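Local coordinates for protein putative hexulose 6 phosphate synthase (Salmonella typhimurium, PDB 3F4W) that is of unknown function but adopts the closed eight-stranded TIM-barrel fold of the HUMPS family, in a two-chain assembly, at residues A[139-151]-A[162-176]. Sequence-based numbering, arbitrary orientation.
With MLI (malonate ion), chain C.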
# COMPACT_ATOMS: atom_id res chain seq x y z
N GLN A 139 -0.89 -15.15 2.61
CA GLN A 139 -1.90 -16.02 3.19
C GLN A 139 -2.04 -17.33 2.42
O GLN A 139 -2.19 -18.40 3.02
CB GLN A 139 -3.25 -15.30 3.30
CG GLN A 139 -3.26 -14.19 4.34
CD GLN A 139 -4.53 -13.37 4.31
OE1 GLN A 139 -5.08 -13.10 3.25
NE2 GLN A 139 -5.01 -12.98 5.49
N GLN A 140 -1.98 -17.26 1.09
CA GLN A 140 -2.03 -18.47 0.27
C GLN A 140 -0.88 -19.41 0.60
O GLN A 140 -1.05 -20.63 0.60
CB GLN A 140 -1.96 -18.11 -1.22
CG GLN A 140 -3.08 -17.22 -1.71
CD GLN A 140 -2.78 -16.65 -3.07
OE1 GLN A 140 -2.20 -17.32 -3.92
NE2 GLN A 140 -3.17 -15.40 -3.29
N ALA A 141 0.30 -18.85 0.86
CA ALA A 141 1.46 -19.66 1.19
C ALA A 141 1.18 -20.49 2.44
O ALA A 141 1.78 -21.55 2.63
CB ALA A 141 2.68 -18.78 1.40
N ALA A 142 0.27 -20.00 3.27
CA ALA A 142 -0.10 -20.70 4.49
C ALA A 142 -1.32 -21.60 4.29
O ALA A 142 -1.92 -22.09 5.25
CB ALA A 142 -0.33 -19.71 5.64
N GLY A 143 -1.69 -21.81 3.03
CA GLY A 143 -2.74 -22.75 2.66
C GLY A 143 -4.16 -22.22 2.62
O GLY A 143 -5.11 -22.99 2.52
N ARG A 144 -4.32 -20.90 2.70
CA ARG A 144 -5.65 -20.30 2.75
C ARG A 144 -6.20 -19.97 1.36
O ARG A 144 -5.45 -19.72 0.43
CB ARG A 144 -5.65 -19.06 3.64
CG ARG A 144 -5.10 -19.35 5.02
CD ARG A 144 -5.01 -18.10 5.88
NE ARG A 144 -4.14 -18.36 7.02
CZ ARG A 144 -3.76 -17.43 7.90
NH1 ARG A 144 -4.18 -16.18 7.77
NH2 ARG A 144 -2.96 -17.77 8.90
N LYS A 145 -7.52 -19.99 1.23
CA LYS A 145 -8.16 -19.70 -0.05
C LYS A 145 -9.33 -18.74 0.12
O LYS A 145 -9.90 -18.64 1.20
CB LYS A 145 -8.58 -21.00 -0.75
CG LYS A 145 -9.46 -21.91 0.08
CD LYS A 145 -9.65 -23.26 -0.60
CE LYS A 145 -10.72 -24.10 0.09
NZ LYS A 145 -10.98 -25.37 -0.64
N PRO A 146 -9.69 -18.03 -0.96
CA PRO A 146 -10.69 -16.94 -0.90
C PRO A 146 -12.14 -17.40 -0.92
O PRO A 146 -13.02 -16.60 -0.64
CB PRO A 146 -10.41 -16.13 -2.17
CG PRO A 146 -9.24 -16.79 -2.85
CD PRO A 146 -9.11 -18.16 -2.30
N ILE A 147 -12.39 -18.67 -1.26
CA ILE A 147 -13.77 -19.09 -1.53
C ILE A 147 -14.75 -18.86 -0.38
O ILE A 147 -15.89 -18.44 -0.62
CB ILE A 147 -13.83 -20.55 -2.05
CG1 ILE A 147 -15.11 -20.76 -2.87
CG2 ILE A 147 -13.71 -21.55 -0.91
CD1 ILE A 147 -15.01 -21.87 -3.88
N ASP A 148 -14.33 -19.10 0.86
CA ASP A 148 -15.23 -18.89 1.99
C ASP A 148 -15.63 -17.42 2.07
O ASP A 148 -16.79 -17.10 2.30
CB ASP A 148 -14.61 -19.36 3.31
CG ASP A 148 -15.66 -19.64 4.39
OD1 ASP A 148 -16.85 -19.38 4.15
OD2 ASP A 148 -15.28 -20.13 5.47
N ASP A 149 -14.66 -16.53 1.88
CA ASP A 149 -14.94 -15.10 1.89
C ASP A 149 -15.83 -14.69 0.71
O ASP A 149 -16.68 -13.81 0.85
CB ASP A 149 -13.64 -14.28 1.90
CG ASP A 149 -13.00 -14.23 3.28
OD1 ASP A 149 -13.64 -14.66 4.27
OD2 ASP A 149 -11.85 -13.74 3.39
N LEU A 150 -15.65 -15.33 -0.44
CA LEU A 150 -16.49 -15.04 -1.59
C LEU A 150 -17.94 -15.43 -1.33
O LEU A 150 -18.87 -14.72 -1.72
CB LEU A 150 -15.98 -15.75 -2.85
CG LEU A 150 -16.78 -15.48 -4.13
CD1 LEU A 150 -16.85 -13.99 -4.43
CD2 LEU A 150 -16.20 -16.22 -5.31
N ILE A 151 -18.13 -16.56 -0.66
CA ILE A 151 -19.47 -17.02 -0.29
C ILE A 151 -20.19 -16.01 0.58
O ILE A 151 -21.34 -15.65 0.33
CB ILE A 151 -19.41 -18.38 0.43
CG1 ILE A 151 -18.90 -19.46 -0.52
CG2 ILE A 151 -20.78 -18.74 0.99
CD1 ILE A 151 -18.63 -20.79 0.16
N ILE A 162 -18.45 -7.63 -8.04
CA ILE A 162 -17.57 -8.43 -7.19
C ILE A 162 -16.43 -9.08 -7.95
O ILE A 162 -16.63 -9.69 -9.00
CB ILE A 162 -18.35 -9.54 -6.46
CG1 ILE A 162 -19.51 -8.96 -5.65
CG2 ILE A 162 -17.42 -10.35 -5.56
CD1 ILE A 162 -19.09 -8.01 -4.54
N ALA A 163 -15.22 -8.94 -7.41
CA ALA A 163 -14.04 -9.63 -7.94
C ALA A 163 -13.51 -10.61 -6.90
O ALA A 163 -13.80 -10.48 -5.71
CB ALA A 163 -12.97 -8.62 -8.33
N VAL A 164 -12.75 -11.60 -7.35
CA VAL A 164 -12.15 -12.55 -6.43
C VAL A 164 -10.73 -12.94 -6.84
O VAL A 164 -10.45 -13.21 -8.01
CB VAL A 164 -13.03 -13.82 -6.24
CG1 VAL A 164 -13.26 -14.52 -7.57
CG2 VAL A 164 -12.41 -14.75 -5.22
N ALA A 165 -9.83 -12.94 -5.86
CA ALA A 165 -8.43 -13.27 -6.08
C ALA A 165 -7.90 -14.11 -4.93
O ALA A 165 -8.30 -13.92 -3.78
CB ALA A 165 -7.60 -12.00 -6.22
N GLY A 166 -7.00 -15.03 -5.24
CA GLY A 166 -6.35 -15.81 -4.21
C GLY A 166 -5.81 -17.14 -4.71
O GLY A 166 -6.27 -18.20 -4.30
N GLY A 167 -4.83 -17.07 -5.61
CA GLY A 167 -4.17 -18.27 -6.10
C GLY A 167 -5.05 -19.13 -6.99
O GLY A 167 -4.82 -20.33 -7.11
N ILE A 168 -6.05 -18.52 -7.61
CA ILE A 168 -6.95 -19.25 -8.51
C ILE A 168 -6.20 -19.73 -9.75
O ILE A 168 -5.36 -19.01 -10.30
CB ILE A 168 -8.16 -18.39 -8.90
CG1 ILE A 168 -8.99 -18.06 -7.65
CG2 ILE A 168 -9.02 -19.10 -9.94
CD1 ILE A 168 -10.01 -16.95 -7.84
N SER A 169 -6.48 -20.96 -10.17
CA SER A 169 -5.84 -21.56 -11.34
C SER A 169 -6.86 -22.29 -12.20
O SER A 169 -8.04 -22.33 -11.88
CB SER A 169 -4.73 -22.52 -10.91
OG SER A 169 -5.28 -23.72 -10.39
N SER A 170 -6.40 -22.89 -13.29
CA SER A 170 -7.29 -23.66 -14.16
C SER A 170 -7.89 -24.83 -13.39
O SER A 170 -8.98 -25.30 -13.73
CB SER A 170 -6.54 -24.17 -15.39
OG SER A 170 -5.51 -25.07 -15.01
N GLN A 171 -7.18 -25.29 -12.37
CA GLN A 171 -7.63 -26.44 -11.58
C GLN A 171 -8.80 -26.10 -10.65
O GLN A 171 -9.58 -26.97 -10.30
CB GLN A 171 -6.47 -27.03 -10.77
CG GLN A 171 -5.52 -27.88 -11.60
CD GLN A 171 -6.16 -29.18 -12.06
OE1 GLN A 171 -6.32 -30.12 -11.27
NE2 GLN A 171 -6.52 -29.25 -13.34
N THR A 172 -8.92 -24.83 -10.27
CA THR A 172 -9.93 -24.43 -9.29
C THR A 172 -10.89 -23.35 -9.79
O THR A 172 -11.85 -23.01 -9.10
CB THR A 172 -9.28 -23.90 -8.01
OG1 THR A 172 -8.43 -22.79 -8.34
CG2 THR A 172 -8.45 -24.99 -7.35
N VAL A 173 -10.62 -22.80 -10.97
CA VAL A 173 -11.40 -21.67 -11.46
C VAL A 173 -12.90 -21.98 -11.57
O VAL A 173 -13.74 -21.11 -11.34
CB VAL A 173 -10.87 -21.15 -12.82
CG1 VAL A 173 -10.85 -22.26 -13.86
CG2 VAL A 173 -11.70 -19.96 -13.30
N LYS A 174 -13.24 -23.22 -11.89
CA LYS A 174 -14.65 -23.58 -12.02
C LYS A 174 -15.42 -23.41 -10.70
O LYS A 174 -16.57 -22.96 -10.70
CB LYS A 174 -14.83 -25.00 -12.56
CG LYS A 174 -16.26 -25.32 -12.94
CD LYS A 174 -16.44 -26.80 -13.23
CE LYS A 174 -17.89 -27.15 -13.46
NZ LYS A 174 -18.09 -28.63 -13.56
N ASP A 175 -14.80 -23.79 -9.59
CA ASP A 175 -15.42 -23.61 -8.27
C ASP A 175 -15.90 -22.18 -8.10
O ASP A 175 -16.98 -21.93 -7.57
CB ASP A 175 -14.43 -23.95 -7.16
CG ASP A 175 -13.98 -25.40 -7.19
OD1 ASP A 175 -12.98 -25.74 -6.52
OD2 ASP A 175 -14.64 -26.21 -7.88
N TYR A 176 -15.08 -21.23 -8.54
CA TYR A 176 -15.36 -19.82 -8.36
C TYR A 176 -16.35 -19.29 -9.39
O TYR A 176 -17.24 -18.52 -9.06
CB TYR A 176 -14.06 -19.01 -8.41
CG TYR A 176 -13.18 -19.30 -7.22
CD1 TYR A 176 -13.33 -18.59 -6.03
CD2 TYR A 176 -12.22 -20.30 -7.27
CE1 TYR A 176 -12.53 -18.87 -4.93
CE2 TYR A 176 -11.42 -20.58 -6.18
CZ TYR A 176 -11.58 -19.87 -5.01
OH TYR A 176 -10.79 -20.15 -3.92
C1 MLI C . -3.28 -13.25 -7.54
C2 MLI C . -3.56 -13.19 -6.06
C3 MLI C . -2.58 -14.56 -7.80
O6 MLI C . -3.12 -12.28 -5.38
O7 MLI C . -4.02 -14.18 -5.52
O8 MLI C . -3.24 -15.52 -8.19
O9 MLI C . -1.36 -14.59 -7.90
O HOH W 1 -5.44 -20.62 -2.95
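Tyr176 lies between two isoleucines: Ile147 reaches CD1 over one face, 4.1 Å from the ring centroid and 14° off its normal, while Ile168 CD1 sits above the centre of the opposite face. With CG1 anti to the backbone N (chi1 -156°), Ile147 crosses the ring obliquely, its CB 3.6 Å from Tyr176 CE1, and carries CD1 on toward Asp175 CB. Leu150 meets the same ring at its edge, in plane, through CD2. That methyl also packs against Val164, whereas Leu150 CD1 turns to Ile162 CG2 at 3.9 Å, so one leucine fork spans strand 161-165 and the tyrosine; Val133 of the adjoining strand is a further neighbour of Leu150. Pro146 closes this apolar layer at the end nearer the barrel mouth, its CG 3.3 Å from Gly166 CA, ring against backbone, and its CD 3.1 Å from Tyr176 OH.

Packing gives way to polar, more open ground on two sides. Lys145 touches Tyr176 OH only with CB, and its NZ stays 6.2 Å from Asp175 OD1. Toward the barrel mouth, Gln140 lays its amide beside Gly167, and its NE2 and Gly167 N both donate to malonate O7, the former at 2.7 Å. His134 and Ser188 add further bonds to the malonate, while Thr135 O also engages Gln140 NE2. Helix 147-156 thus packs outside strand 161-165, and the malonate, probably from the crystallisation liquor, sits at the C-terminal ends of the strands, where TIM barrels place their active sites.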